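Putative uncharacterized protein (Coprinopsis cinerea, PDB 3W9A) probably hydrolyses beta-glucans, acting through a family 131 glycoside hydrolase catalytic domain built as a beta-jelly roll. Local coordinates at residues A[16-21]-A[28-33]; A[44-49]-A[60-65]; A[144-149]-A[183-188]; A[157-162]-A[172-177]. One frame throughout, in Å; residues are numbered along the deposited sequence.

Contact 1. Residues A[16-21]-A[28-33]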
loop_
_atom_site.group_PDB
_atom_site.type_symbol
_atom_site.label_atom_id
_atom_site.label_comp_id
_atom_site.label_asym_id
_atom_site.label_seq_id
_atom_site.Cartn_x
_atom_site.Cartn_y
_atom_site.Cartn_z
ATOM N N ALA A 16 8.474 -17.606 1.490
ATOM C CA ALA A 16 7.644 -18.763 1.813
ATOM C C ALA A 16 6.679 -18.525 2.977
ATOM O O ALA A 16 5.652 -19.199 3.061
ATOM C CB ALA A 16 8.509 -19.986 2.089
ATOM N N ASP A 17 6.986 -17.573 3.860
ATOM C CA ASP A 17 6.064 -17.242 4.942
ATOM C C ASP A 17 4.697 -16.801 4.407
ATOM O O ASP A 17 3.673 -17.131 4.988
ATOM C CB ASP A 17 6.661 -16.195 5.908
ATOM C CG ASP A 17 7.724 -16.784 6.845
ATOM O OD1 ASP A 17 7.706 -18.010 7.097
ATOM O OD2 ASP A 17 8.594 -16.024 7.316
ATOM N N PHE A 18 4.665 -16.111 3.274
ATOM C CA PHE A 18 3.386 -15.730 2.673
ATOM C C PHE A 18 2.610 -16.954 2.112
ATOM O O PHE A 18 1.379 -16.937 2.050
ATOM C CB PHE A 18 3.599 -14.684 1.583
ATOM C CG PHE A 18 3.981 -13.329 2.102
ATOM C CD1 PHE A 18 3.043 -12.517 2.736
ATOM C CD2 PHE A 18 5.271 -12.850 1.933
ATOM C CE1 PHE A 18 3.390 -11.256 3.196
ATOM C CE2 PHE A 18 5.624 -11.594 2.383
ATOM C CZ PHE A 18 4.688 -10.791 3.010
ATOM N N ASP A 19 3.331 -18.010 1.746
ATOM C CA ASP A 19 2.726 -19.241 1.205
ATOM C C ASP A 19 1.977 -20.087 2.243
ATOM O O ASP A 19 1.280 -21.021 1.881
ATOM C CB ASP A 19 3.783 -20.115 0.504
ATOM C CG ASP A 19 4.418 -19.422 -0.709
ATOM O OD1 ASP A 19 3.740 -18.593 -1.358
ATOM O OD2 ASP A 19 5.593 -19.690 -1.019
ATOM N N ARG A 20 2.132 -19.799 3.526
ATOM C CA ARG A 20 1.393 -20.553 4.547
ATOM C C ARG A 20 -0.105 -20.337 4.415
ATOM O O ARG A 20 -0.887 -21.220 4.695
ATOM C CB ARG A 20 1.834 -20.165 5.957
ATOM C CG ARG A 20 3.152 -20.794 6.386
ATOM C CD ARG A 20 3.314 -20.727 7.899
ATOM N NE ARG A 20 3.450 -19.337 8.349
ATOM C CZ ARG A 20 4.609 -18.692 8.510
ATOM N NH1 ARG A 20 5.767 -19.305 8.273
ATOM N NH2 ARG A 20 4.613 -17.417 8.911
ATOM N N TRP A 21 -0.496 -19.148 3.976
ATOM C CA TRP A 21 -1.898 -18.816 3.817
ATOM C C TRP A 21 -2.531 -19.587 2.643
ATOM O O TRP A 21 -1.899 -19.787 1.603
ATOM C CB TRP A 21 -2.043 -17.307 3.590
ATOM C CG TRP A 21 -3.449 -16.861 3.492
ATOM C CD1 TRP A 21 -4.231 -16.391 4.507
ATOM C CD2 TRP A 21 -4.257 -16.844 2.313
ATOM N NE1 TRP A 21 -5.481 -16.075 4.032
ATOM C CE2 TRP A 21 -5.525 -16.338 2.687
ATOM C CE3 TRP A 21 -4.024 -17.175 0.973
ATOM C CZ2 TRP A 21 -6.570 -16.186 1.775
ATOM C CZ3 TRP A 21 -5.049 -17.014 0.066
ATOM C CH2 TRP A 21 -6.316 -16.525 0.474
ATOM N N GLY A 28 -2.309 -16.039 9.517
ATOM C CA GLY A 28 -1.519 -14.822 9.440
ATOM C C GLY A 28 -2.384 -13.606 9.185
ATOM O O GLY A 28 -3.597 -13.623 9.405
ATOM N N THR A 29 -1.752 -12.542 8.712
ATOM C CA THR A 29 -2.446 -11.276 8.533
ATOM C C THR A 29 -2.678 -10.851 7.082
ATOM O O THR A 29 -3.273 -9.823 6.843
ATOM C CB THR A 29 -1.650 -10.171 9.240
ATOM O OG1 THR A 29 -0.254 -10.357 8.968
ATOM C CG2 THR A 29 -1.907 -10.224 10.774
ATOM N N TYR A 30 -2.203 -11.631 6.129
ATOM C CA TYR A 30 -2.276 -11.267 4.707
ATOM C C TYR A 30 -2.733 -12.424 3.829
ATOM O O TYR A 30 -2.187 -13.524 3.914
ATOM C CB TYR A 30 -0.899 -10.843 4.216
ATOM C CG TYR A 30 -0.452 -9.470 4.639
ATOM C CD1 TYR A 30 -0.905 -8.335 3.971
ATOM C CD2 TYR A 30 0.464 -9.296 5.663
ATOM C CE1 TYR A 30 -0.467 -7.062 4.336
ATOM C CE2 TYR A 30 0.903 -8.023 6.024
ATOM C CZ TYR A 30 0.436 -6.920 5.347
ATOM O OH TYR A 30 0.852 -5.660 5.685
ATOM N N GLN A 31 -3.704 -12.146 2.961
ATOM C CA GLN A 31 -4.133 -13.091 1.932
ATOM C C GLN A 31 -3.208 -12.940 0.734
ATOM O O GLN A 31 -2.888 -11.832 0.320
ATOM C CB GLN A 31 -5.545 -12.831 1.494
ATOM C CG GLN A 31 -6.537 -12.684 2.623
ATOM C CD GLN A 31 -7.958 -12.553 2.144
ATOM O OE1 GLN A 31 -8.231 -12.014 1.076
ATOM N NE2 GLN A 31 -8.875 -13.012 2.955
ATOM N N TRP A 32 -2.793 -14.063 0.176
ATOM C CA TRP A 32 -1.809 -14.027 -0.891
ATOM C C TRP A 32 -2.313 -14.964 -1.996
ATOM O O TRP A 32 -2.141 -16.185 -1.923
ATOM C CB TRP A 32 -0.467 -14.441 -0.333
ATOM C CG TRP A 32 0.654 -14.610 -1.325
ATOM C CD1 TRP A 32 1.527 -15.641 -1.385
ATOM C CD2 TRP A 32 1.001 -13.718 -2.381
ATOM N NE1 TRP A 32 2.411 -15.454 -2.414
ATOM C CE2 TRP A 32 2.114 -14.268 -3.036
ATOM C CE3 TRP A 32 0.499 -12.478 -2.814
ATOM C CZ2 TRP A 32 2.725 -13.648 -4.117
ATOM C CZ3 TRP A 32 1.127 -11.846 -3.891
ATOM C CH2 TRP A 32 2.222 -12.425 -4.523
ATOM N N TYR A 33 -3.023 -14.370 -2.948
ATOM C CA TYR A 33 -3.562 -15.096 -4.116
ATOM C C TYR A 33 -3.547 -14.276 -5.414
ATOM O O TYR A 33 -3.647 -14.853 -6.473
ATOM C CB TYR A 33 -4.982 -15.610 -3.849
ATOM C CG TYR A 33 -6.025 -14.534 -3.642
ATOM C CD1 TYR A 33 -6.809 -14.082 -4.692
ATOM C CD2 TYR A 33 -6.215 -13.962 -2.393
ATOM C CE1 TYR A 33 -7.769 -13.087 -4.501
ATOM C CE2 TYR A 33 -7.169 -12.974 -2.190
ATOM C CZ TYR A 33 -7.940 -12.528 -3.240
ATOM O OH TYR A 33 -8.883 -11.535 -3.012
HETATM O O HOH W 1 0.330 -14.662 3.277
HETATM O O HOH W 2 -0.660 -18.116 -0.396
#

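Contact 2. Residues A[44-49]-A[60-65]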
loop_
_atom_site.group_PDB
_atom_site.type_symbol
_atom_site.label_atom_id
_atom_site.label_comp_id
_atom_site.label_asym_id
_atom_site.label_seq_id
_atom_site.Cartn_x
_atom_site.Cartn_y
_atom_site.Cartn_z
ATOM N N LEU A 44 7.504 -11.188 -3.959
ATOM C CA LEU A 44 7.532 -10.650 -2.602
ATOM C C LEU A 44 8.837 -10.982 -1.911
ATOM O O LEU A 44 9.211 -12.143 -1.805
ATOM C CB LEU A 44 6.347 -11.188 -1.785
ATOM C CG LEU A 44 4.950 -10.807 -2.288
ATOM C CD1 LEU A 44 3.888 -11.559 -1.505
ATOM C CD2 LEU A 44 4.687 -9.289 -2.242
ATOM N N ASN A 45 9.538 -9.948 -1.455
ATOM C CA ASN A 45 10.771 -10.128 -0.713
ATOM C C ASN A 45 10.835 -9.201 0.485
ATOM O O ASN A 45 10.275 -8.104 0.475
ATOM C CB ASN A 45 11.985 -9.919 -1.620
ATOM C CG ASN A 45 12.076 -10.968 -2.690
ATOM O OD1 ASN A 45 11.613 -10.764 -3.824
ATOM N ND2 ASN A 45 12.586 -12.136 -2.320
ATOM N N LEU A 46 11.550 -9.652 1.508
ATOM C CA LEU A 46 11.595 -9.009 2.810
ATOM C C LEU A 46 13.038 -8.747 3.223
ATOM O O LEU A 46 13.905 -9.594 3.003
ATOM C CB LEU A 46 10.923 -9.924 3.827
ATOM C CG LEU A 46 9.458 -10.286 3.533
ATOM C CD1 LEU A 46 9.164 -11.759 3.813
ATOM C CD2 LEU A 46 8.522 -9.382 4.312
ATOM N N ASP A 47 13.294 -7.571 3.818
ATOM C CA ASP A 47 14.654 -7.148 4.170
ATOM C C ASP A 47 14.620 -5.914 5.068
ATOM O O ASP A 47 13.754 -5.047 4.908
ATOM C CB ASP A 47 15.454 -6.827 2.893
ATOM C CG ASP A 47 16.955 -6.780 3.115
ATOM O OD1 ASP A 47 17.510 -5.666 3.329
ATOM O OD2 ASP A 47 17.576 -7.859 3.082
ATOM N N PRO A 48 15.576 -5.809 6.001
ATOM C CA PRO A 48 15.637 -4.627 6.833
ATOM C C PRO A 48 15.805 -3.326 6.047
ATOM O O PRO A 48 15.291 -2.298 6.475
ATOM C CB PRO A 48 16.852 -4.887 7.732
ATOM C CG PRO A 48 17.585 -6.012 7.092
ATOM C CD PRO A 48 16.509 -6.838 6.472
ATOM N N SER A 49 16.487 -3.372 4.902
ATOM C CA SER A 49 16.665 -2.171 4.089
ATOM C C SER A 49 15.408 -1.803 3.298
ATOM O O SER A 49 15.365 -0.772 2.615
ATOM C CB SER A 49 17.848 -2.357 3.123
ATOM O OG SER A 49 17.572 -3.336 2.146
ATOM N N ARG A 60 11.499 -5.182 9.383
ATOM C CA ARG A 60 11.779 -5.181 7.948
ATOM C C ARG A 60 10.677 -4.526 7.122
ATOM O O ARG A 60 9.635 -4.160 7.650
ATOM C CB ARG A 60 12.064 -6.610 7.477
ATOM C CG ARG A 60 10.912 -7.559 7.631
ATOM C CD ARG A 60 11.360 -8.978 7.341
ATOM N NE ARG A 60 12.184 -9.503 8.419
ATOM C CZ ARG A 60 11.727 -9.996 9.567
ATOM N NH1 ARG A 60 10.425 -10.061 9.834
ATOM N NH2 ARG A 60 12.602 -10.426 10.470
ATOM N N GLY A 61 10.948 -4.330 5.834
ATOM C CA GLY A 61 9.927 -3.901 4.864
ATOM C C GLY A 61 9.723 -4.909 3.728
ATOM O O GLY A 61 10.427 -5.914 3.617
ATOM N N LEU A 62 8.742 -4.628 2.878
ATOM C CA LEU A 62 8.385 -5.508 1.783
ATOM C C LEU A 62 8.761 -4.887 0.459
ATOM O O LEU A 62 8.368 -3.751 0.174
ATOM C CB LEU A 62 6.891 -5.766 1.802
ATOM C CG LEU A 62 6.334 -6.652 0.695
ATOM C CD1 LEU A 62 6.758 -8.107 0.869
ATOM C CD2 LEU A 62 4.822 -6.554 0.694
ATOM N N LYS A 63 9.538 -5.611 -0.339
ATOM C CA LYS A 63 9.743 -5.245 -1.746
ATOM C C LYS A 63 8.695 -5.958 -2.569
ATOM O O LYS A 63 8.650 -7.181 -2.590
ATOM C CB LYS A 63 11.127 -5.669 -2.251
ATOM C CG LYS A 63 11.488 -5.001 -3.575
ATOM C CD LYS A 63 12.554 -5.717 -4.411
ATOM C CE LYS A 63 13.630 -6.410 -3.644
ATOM N NZ LYS A 63 14.794 -6.810 -4.507
ATOM N N VAL A 64 7.856 -5.200 -3.258
ATOM C CA VAL A 64 6.809 -5.775 -4.102
ATOM C C VAL A 64 7.329 -5.707 -5.515
ATOM O O VAL A 64 7.619 -4.634 -5.987
ATOM C CB VAL A 64 5.491 -4.965 -3.946
ATOM C CG1 VAL A 64 4.506 -5.284 -5.056
ATOM C CG2 VAL A 64 4.882 -5.213 -2.572
ATOM N N THR A 65 7.447 -6.849 -6.191
ATOM C CA THR A 65 7.928 -6.864 -7.569
ATOM C C THR A 65 6.861 -7.343 -8.557
ATOM O O THR A 65 6.269 -8.414 -8.390
ATOM C CB THR A 65 9.215 -7.735 -7.722
ATOM O OG1 THR A 65 10.267 -7.210 -6.907
ATOM C CG2 THR A 65 9.698 -7.786 -9.190
#

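Contact 3. Residues A[144-149]-A[183-188]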
loop_
_atom_site.group_PDB
_atom_site.type_symbol
_atom_site.label_atom_id
_atom_site.label_comp_id
_atom_site.label_asym_id
_atom_site.label_seq_id
_atom_site.Cartn_x
_atom_site.Cartn_y
_atom_site.Cartn_z
ATOM N N THR A 144 -10.991 11.114 -8.716
ATOM C CA THR A 144 -10.357 12.394 -9.009
ATOM C C THR A 144 -9.073 12.572 -8.196
ATOM O O THR A 144 -9.092 12.429 -6.961
ATOM C CB THR A 144 -11.293 13.560 -8.628
ATOM O OG1 THR A 144 -12.586 13.364 -9.209
ATOM C CG2 THR A 144 -10.734 14.884 -9.086
ATOM N N GLU A 145 -7.975 12.919 -8.879
ATOM C CA GLU A 145 -6.718 13.261 -8.195
ATOM C C GLU A 145 -6.919 14.459 -7.284
ATOM O O GLU A 145 -7.413 15.496 -7.730
ATOM C CB GLU A 145 -5.596 13.594 -9.196
ATOM C CG GLU A 145 -4.228 13.770 -8.541
ATOM C CD GLU A 145 -3.119 14.085 -9.534
ATOM O OE1 GLU A 145 -3.154 15.154 -10.168
ATOM O OE2 GLU A 145 -2.198 13.261 -9.675
ATOM N N ARG A 146 -6.536 14.320 -6.021
ATOM C CA ARG A 146 -6.626 15.410 -5.054
ATOM C C ARG A 146 -5.257 15.899 -4.593
ATOM O O ARG A 146 -5.152 16.939 -3.951
ATOM C CB ARG A 146 -7.429 14.974 -3.817
ATOM C CG ARG A 146 -8.670 14.156 -4.099
ATOM C CD ARG A 146 -9.629 14.888 -5.011
ATOM N NE ARG A 146 -10.803 14.066 -5.307
ATOM C CZ ARG A 146 -12.071 14.455 -5.164
ATOM N NH1 ARG A 146 -12.375 15.681 -4.757
ATOM N NH2 ARG A 146 -13.045 13.617 -5.473
ATOM N N TRP A 147 -4.202 15.157 -4.907
ATOM C CA TRP A 147 -2.893 15.442 -4.344
ATOM C C TRP A 147 -1.851 14.674 -5.128
ATOM O O TRP A 147 -2.125 13.580 -5.622
ATOM C CB TRP A 147 -2.905 15.008 -2.881
ATOM C CG TRP A 147 -1.639 15.192 -2.101
ATOM C CD1 TRP A 147 -1.364 16.197 -1.232
ATOM C CD2 TRP A 147 -0.509 14.309 -2.062
ATOM N NE1 TRP A 147 -0.128 16.019 -0.677
ATOM C CE2 TRP A 147 0.422 14.868 -1.175
ATOM C CE3 TRP A 147 -0.184 13.121 -2.714
ATOM C CZ2 TRP A 147 1.649 14.275 -0.908
ATOM C CZ3 TRP A 147 1.043 12.537 -2.454
ATOM C CH2 TRP A 147 1.938 13.109 -1.552
ATOM N N SER A 148 -0.653 15.229 -5.237
ATOM C CA SER A 148 0.421 14.534 -5.916
ATOM C C SER A 148 1.743 15.150 -5.542
ATOM O O SER A 148 1.801 16.270 -5.024
ATOM C CB SER A 148 0.210 14.513 -7.454
ATOM O OG SER A 148 0.518 15.751 -8.067
ATOM N N THR A 149 2.809 14.403 -5.762
ATOM C CA THR A 149 4.128 14.845 -5.364
ATOM C C THR A 149 5.126 14.115 -6.247
ATOM O O THR A 149 4.901 12.950 -6.608
ATOM C CB THR A 149 4.374 14.606 -3.850
ATOM O OG1 THR A 149 5.453 15.423 -3.388
ATOM C CG2 THR A 149 4.694 13.156 -3.543
ATOM N N LYS A 183 -2.547 16.312 7.746
ATOM C CA LYS A 183 -3.707 16.139 6.879
ATOM C C LYS A 183 -3.626 17.106 5.686
ATOM O O LYS A 183 -3.839 18.306 5.827
ATOM C CB LYS A 183 -5.015 16.326 7.654
ATOM C CG LYS A 183 -6.236 15.847 6.884
ATOM C CD LYS A 183 -7.489 15.744 7.749
ATOM C CE LYS A 183 -8.631 15.060 6.996
ATOM N NZ LYS A 183 -9.763 14.626 7.870
ATOM N N VAL A 184 -3.313 16.568 4.513
ATOM C CA VAL A 184 -3.068 17.380 3.307
ATOM C C VAL A 184 -4.299 17.483 2.412
ATOM O O VAL A 184 -4.418 18.407 1.597
ATOM C CB VAL A 184 -1.873 16.827 2.492
ATOM C CG1 VAL A 184 -0.566 17.141 3.204
ATOM C CG2 VAL A 184 -2.008 15.321 2.259
ATOM N N VAL A 185 -5.230 16.546 2.555
ATOM C CA VAL A 185 -6.506 16.647 1.856
ATOM C C VAL A 185 -7.657 16.380 2.827
ATOM O O VAL A 185 -7.767 15.295 3.408
ATOM C CB VAL A 185 -6.603 15.712 0.622
ATOM C CG1 VAL A 185 -7.919 15.948 -0.114
ATOM C CG2 VAL A 185 -5.424 15.920 -0.329
ATOM N N GLN A 186 -8.512 17.391 2.981
ATOM C CA GLN A 186 -9.733 17.271 3.763
ATOM C C GLN A 186 -10.629 16.269 3.092
ATOM O O GLN A 186 -10.533 16.069 1.882
ATOM C CB GLN A 186 -10.461 18.614 3.845
ATOM C CG GLN A 186 -9.741 19.662 4.664
ATOM C CD GLN A 186 -9.448 19.183 6.061
ATOM O OE1 GLN A 186 -10.346 18.720 6.768
ATOM N NE2 GLN A 186 -8.187 19.268 6.466
ATOM N N ASN A 187 -11.531 15.673 3.868
ATOM C CA ASN A 187 -12.346 14.557 3.371
ATOM C C ASN A 187 -13.246 14.981 2.220
ATOM O O ASN A 187 -13.819 16.067 2.245
ATOM C CB ASN A 187 -13.167 13.921 4.499
ATOM C CG ASN A 187 -12.396 12.857 5.258
ATOM O OD1 ASN A 187 -12.865 11.730 5.426
ATOM N ND2 ASN A 187 -11.212 13.194 5.696
ATOM N N VAL A 188 -13.338 14.122 1.206
ATOM C CA VAL A 188 -14.156 14.365 0.014
ATOM C C VAL A 188 -15.075 13.166 -0.201
ATOM O O VAL A 188 -14.738 12.056 0.218
ATOM C CB VAL A 188 -13.284 14.583 -1.255
ATOM C CG1 VAL A 188 -12.252 15.681 -1.023
ATOM C CG2 VAL A 188 -12.592 13.299 -1.696
#

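Contact 4. Residues A[157-162]-A[172-177]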
loop_
_atom_site.group_PDB
_atom_site.type_symbol
_atom_site.label_atom_id
_atom_site.label_comp_id
_atom_site.label_asym_id
_atom_site.label_seq_id
_atom_site.Cartn_x
_atom_site.Cartn_y
_atom_site.Cartn_z
ATOM N N PHE A 157 7.562 7.849 1.427
ATOM C CA PHE A 157 6.311 8.574 1.442
ATOM C C PHE A 157 5.333 7.879 2.361
ATOM O O PHE A 157 4.942 6.718 2.133
ATOM C CB PHE A 157 5.776 8.702 0.024
ATOM C CG PHE A 157 6.630 9.576 -0.847
ATOM C CD1 PHE A 157 6.481 10.969 -0.818
ATOM C CD2 PHE A 157 7.611 9.021 -1.667
ATOM C CE1 PHE A 157 7.280 11.781 -1.607
ATOM C CE2 PHE A 157 8.409 9.829 -2.466
ATOM C CZ PHE A 157 8.244 11.209 -2.440
ATOM N N ASN A 158 4.984 8.593 3.423
ATOM C CA ASN A 158 4.083 8.100 4.451
ATOM C C ASN A 158 2.707 8.561 4.115
ATOM O O ASN A 158 2.520 9.719 3.742
ATOM C CB ASN A 158 4.441 8.652 5.832
ATOM C CG ASN A 158 5.901 8.484 6.168
ATOM O OD1 ASN A 158 6.601 9.460 6.531
ATOM N ND2 ASN A 158 6.381 7.252 6.075
ATOM N N PHE A 159 1.736 7.671 4.261
ATOM C CA PHE A 159 0.341 8.022 4.057
ATOM C C PHE A 159 -0.556 7.417 5.099
ATOM O O PHE A 159 -0.265 6.344 5.671
ATOM C CB PHE A 159 -0.160 7.532 2.712
ATOM C CG PHE A 159 0.547 8.137 1.529
ATOM C CD1 PHE A 159 0.199 9.401 1.069
ATOM C CD2 PHE A 159 1.535 7.441 0.864
ATOM C CE1 PHE A 159 0.821 9.959 -0.041
ATOM C CE2 PHE A 159 2.170 7.984 -0.240
ATOM C CZ PHE A 159 1.803 9.244 -0.703
ATOM N N ALA A 160 -1.666 8.103 5.326
ATOM C CA ALA A 160 -2.845 7.463 5.867
ATOM C C ALA A 160 -4.105 7.952 5.150
ATOM O O ALA A 160 -4.314 9.165 4.934
ATOM C CB ALA A 160 -2.934 7.654 7.372
ATOM N N TYR A 161 -4.933 6.985 4.743
ATOM C CA TYR A 161 -6.265 7.263 4.266
ATOM C C TYR A 161 -7.173 7.423 5.494
ATOM O O TYR A 161 -7.316 6.523 6.305
ATOM C CB TYR A 161 -6.793 6.133 3.378
ATOM C CG TYR A 161 -5.974 5.758 2.155
ATOM C CD1 TYR A 161 -5.072 6.649 1.559
ATOM C CD2 TYR A 161 -6.134 4.512 1.568
ATOM C CE1 TYR A 161 -4.349 6.298 0.427
ATOM C CE2 TYR A 161 -5.436 4.157 0.430
ATOM C CZ TYR A 161 -4.537 5.044 -0.141
ATOM O OH TYR A 161 -3.835 4.661 -1.272
ATOM N N ASP A 162 -7.765 8.600 5.624
ATOM C CA ASP A 162 -8.660 8.944 6.718
ATOM C C ASP A 162 -10.044 8.685 6.172
ATOM O O ASP A 162 -10.590 9.535 5.462
ATOM C CB ASP A 162 -8.452 10.437 7.020
ATOM C CG ASP A 162 -9.360 10.975 8.107
ATOM O OD1 ASP A 162 -10.467 10.441 8.326
ATOM O OD2 ASP A 162 -8.931 11.964 8.751
ATOM N N LEU A 172 -6.823 12.568 3.271
ATOM C CA LEU A 172 -5.467 12.049 3.170
ATOM C C LEU A 172 -4.520 12.718 4.173
ATOM O O LEU A 172 -4.475 13.964 4.277
ATOM C CB LEU A 172 -4.941 12.256 1.755
ATOM C CG LEU A 172 -3.542 11.710 1.494
ATOM C CD1 LEU A 172 -3.585 10.182 1.483
ATOM C CD2 LEU A 172 -2.964 12.276 0.196
ATOM N N TRP A 173 -3.782 11.894 4.915
ATOM C CA TRP A 173 -2.664 12.369 5.724
ATOM C C TRP A 173 -1.370 11.968 4.998
ATOM O O TRP A 173 -1.289 10.888 4.411
ATOM C CB TRP A 173 -2.707 11.806 7.140
ATOM C CG TRP A 173 -3.925 12.206 7.917
ATOM C CD1 TRP A 173 -5.203 11.813 7.678
ATOM C CD2 TRP A 173 -3.979 13.065 9.062
ATOM N NE1 TRP A 173 -6.058 12.378 8.600
ATOM C CE2 TRP A 173 -5.329 13.133 9.475
ATOM C CE3 TRP A 173 -3.011 13.761 9.804
ATOM C CZ2 TRP A 173 -5.748 13.905 10.568
ATOM C CZ3 TRP A 173 -3.424 14.521 10.895
ATOM C CH2 TRP A 173 -4.789 14.592 11.262
ATOM N N ALA A 174 -0.367 12.831 5.023
ATOM C CA ALA A 174 0.894 12.559 4.329
ATOM C C ALA A 174 2.091 13.252 4.973
ATOM O O ALA A 174 1.960 14.262 5.670
ATOM C CB ALA A 174 0.796 12.941 2.856
ATOM N N SER A 175 3.250 12.646 4.770
ATOM C CA SER A 175 4.537 13.218 5.131
ATOM C C SER A 175 5.611 12.365 4.468
ATOM O O SER A 175 5.291 11.323 3.864
ATOM C CB SER A 175 4.736 13.213 6.642
ATOM O OG SER A 175 5.077 11.924 7.110
ATOM N N THR A 176 6.869 12.802 4.576
ATOM C CA THR A 176 8.010 12.009 4.111
ATOM C C THR A 176 8.902 11.547 5.273
ATOM O O THR A 176 8.926 12.143 6.349
ATOM C CB THR A 176 8.885 12.777 3.092
ATOM O OG1 THR A 176 9.386 13.970 3.692
ATOM C CG2 THR A 176 8.077 13.156 1.849
ATOM N N ASN A 177 9.612 10.459 5.029
ATOM C CA ASN A 177 10.625 9.923 5.931
ATOM C C ASN A 177 10.161 9.839 7.378
ATOM O O ASN A 177 9.213 9.112 7.638
ATOM C CB ASN A 177 11.934 10.687 5.731
ATOM C CG ASN A 177 12.398 10.647 4.277
ATOM O OD1 ASN A 177 12.313 9.610 3.605
ATOM N ND2 ASN A 177 12.875 11.780 3.778
#

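Contact 1. Residues A[16-21]-A[28-33]
One face of the Trp-21 indole lies flat on the backbone of strand 30-34, which belongs to one of the two sheets of the beta-jelly roll. Over the middle of that face stands Gln-31 CA, 3.7 Å from the centroid of the five-membered ring and 16° off its normal, a CH-pi contact. On the same face Trp-32 N comes 3.4 Å from Trp-21 CE3, and Gln-31 CB 3.5 Å from Trp-21 CZ2. A large flat ring suits this place because it can cover several backbone atoms at once. With CG anti to the backbone N (chi1 -177°), Trp-21 carries its ring out from the type I turn Phe-18 to Trp-21 and across the strand. Its NE1 bonds to Gln-84 OE1, which also receives Gln-31 NE2, so one amide oxygen holds both the indole and the glutamine side chain beside it.

Phe-18 is met near its ring plane by Tyr-30 CD2, 4.3 Å from Phe-18 CE1, while its CB packs 3.7 Å from Trp-32 CD1. At the edge of the Trp-32 indole, Asp-19 runs alongside, its carboxylate turned only 22° from the ring plane; Asp-19 OD1 and Trp-32 NE1 each bond to Thr-40 OG1.

No direct hydrogen bond joins the segments. Two waters bridge them: one, in plane at the Phe-18 ring edge, between Phe-18 O and Tyr-30 O; the other, likewise at the Trp-21 edge, 2.9 Å from both Trp-21 O and Trp-32 O.

Contact 2. Residues A[44-49]-A[60-65]
Asn-45 and Lys-63 face each other as an antiparallel hydrogen-bonded pair, the short bond being Lys-63 N to Asn-45 O at 2.7 Å, nearly along the C=O axis. At the next hydrogen-bonded pair, Gly-61 N reaches Asp-47 O at 3.0 Å from well above the carbonyl plane, and the return bond from Asp-47 N to Gly-61 O is weak.

The apolar contacts lie on the face of Leu-44, Leu-46, Leu-62 and Val-64. Leu-62 has CG anti to the backbone N (chi1 179°), which turns CD1 toward the neighbouring strand, 3.9 Å from Leu-44 CD2 and 4.1 Å from Leu-46 CD2. Branched aliphatic chains fit here because this face looks into the jelly roll: Phe-18, and Leu-81 of strand 77-83 in the other sheet, pack on it.

Polar groups gather where strand 44-47 ends. Asp-47 OD1 forms an Asx turn with Ser-49 N (3.0 Å) and also accepts from Ser-49 OG (2.6 Å), the two donors arriving from opposite faces of the carboxylate. Pro-48, with no N-H to offer, suits the exit from the sheet. Arg-60 touches the strand with CB and CD, CD lying 3.7 Å from Leu-46 CB, while its NH1 bonds to Asn-10 O and Phe-9 O.

Contact 3. Residues A[144-149]-A[183-188]
Val-185 fills the angle between Arg-146 and Trp-147, and this is the closer-packed part of a surface contact. Its CG2 lies 3.7 Å from Trp-147 CB and its CG1 3.9 Å from Arg-146 CB, so a compact beta-branched residue meets two neighbours at once.

The more open side has two parts. The exposed Val-184 sets CG2 3.6 Å from Trp-147 NE1, approaching the indole obliquely. Bent at chi2 (-57°), Arg-146 swings its guanidinium over Val-188, whose CG2 stands over the centre of one face, 3.7 Å from Arg-146 CZ; Thr-144 CG2 covers the other face toward its rim. The charged group lies flat on methyls while NH2 bonds to Ala-141 O and NE, weakly, to Thr-144 O.

Two strands from opposed sheets thus meet mainly through side chains, with no hydrogen bond between them, as in a beta-sandwich. Each strand has a classic beta bulge here, Arg-146 and Trp-147 facing Trp-139, and Val-184 and Val-185 facing Leu-172.

Contact 4. Residues A[157-162]-A[172-177]
Trp-173 NE1 gives Asp-162 OD2 an almost straight hydrogen bond of 2.9 Å (177°), the oxygen lying in the indole plane and met on its anti side. A carboxylate turned just 20° from the ring suits such an edge-on donor. On the opposite face of the hairpin, Leu-172 CD1 reaches 3.8 Å from Tyr-161 CD1 at the edge of the phenol ring and 3.9 Å from Phe-159 CD1, while the small Ala-174 lies obliquely against the Phe-159 ring, its CB 4.0 Å from Phe-159 CD1.

The backbone sets this register. Ala-160 and Trp-173 exchange bonds, Trp-173 N to Ala-160 O being short (2.8 Å), and Asn-158 pairs likewise with Ser-175. Further out, Asp-162 OD2 has a second partner in Lys-183, through a salt bridge, and Tyr-161 OH is held by Met-117 O.

The hairpin lies inside a jelly-roll sheet: strand 93-101 pairs with 157-164, strand 182-189 with 169-176, and Trp-147 of strand 144-150 packs on Phe-159, Leu-172 and Ala-174.

The four contacts form two groups in one jelly roll. Contacts 1 and 2 touch, their centres about 14 Å apart: Phe-18 CE2 packs 3.8 Å from Leu-46 CD1, and Trp-32 CZ2 3.5 Å from Leu-44 CD1. Contacts 3 and 4 have centres about 10 Å apart, with contact 4 nested in the loop that contact 3 closes; Val-184 N probably bonds to Leu-172 O at 2.9 Å. Contacts 2 and 4, with centres about 20 Å apart, lie in the same sheet, whereas contact 3 spans both sheets. Contacts 1 and 3 lie farthest apart, about 32 Å between centres. A glycerol bonded to Tyr-33 OH in contact 1 probably comes from the crystallisation liquor and does not by itself locate the active site.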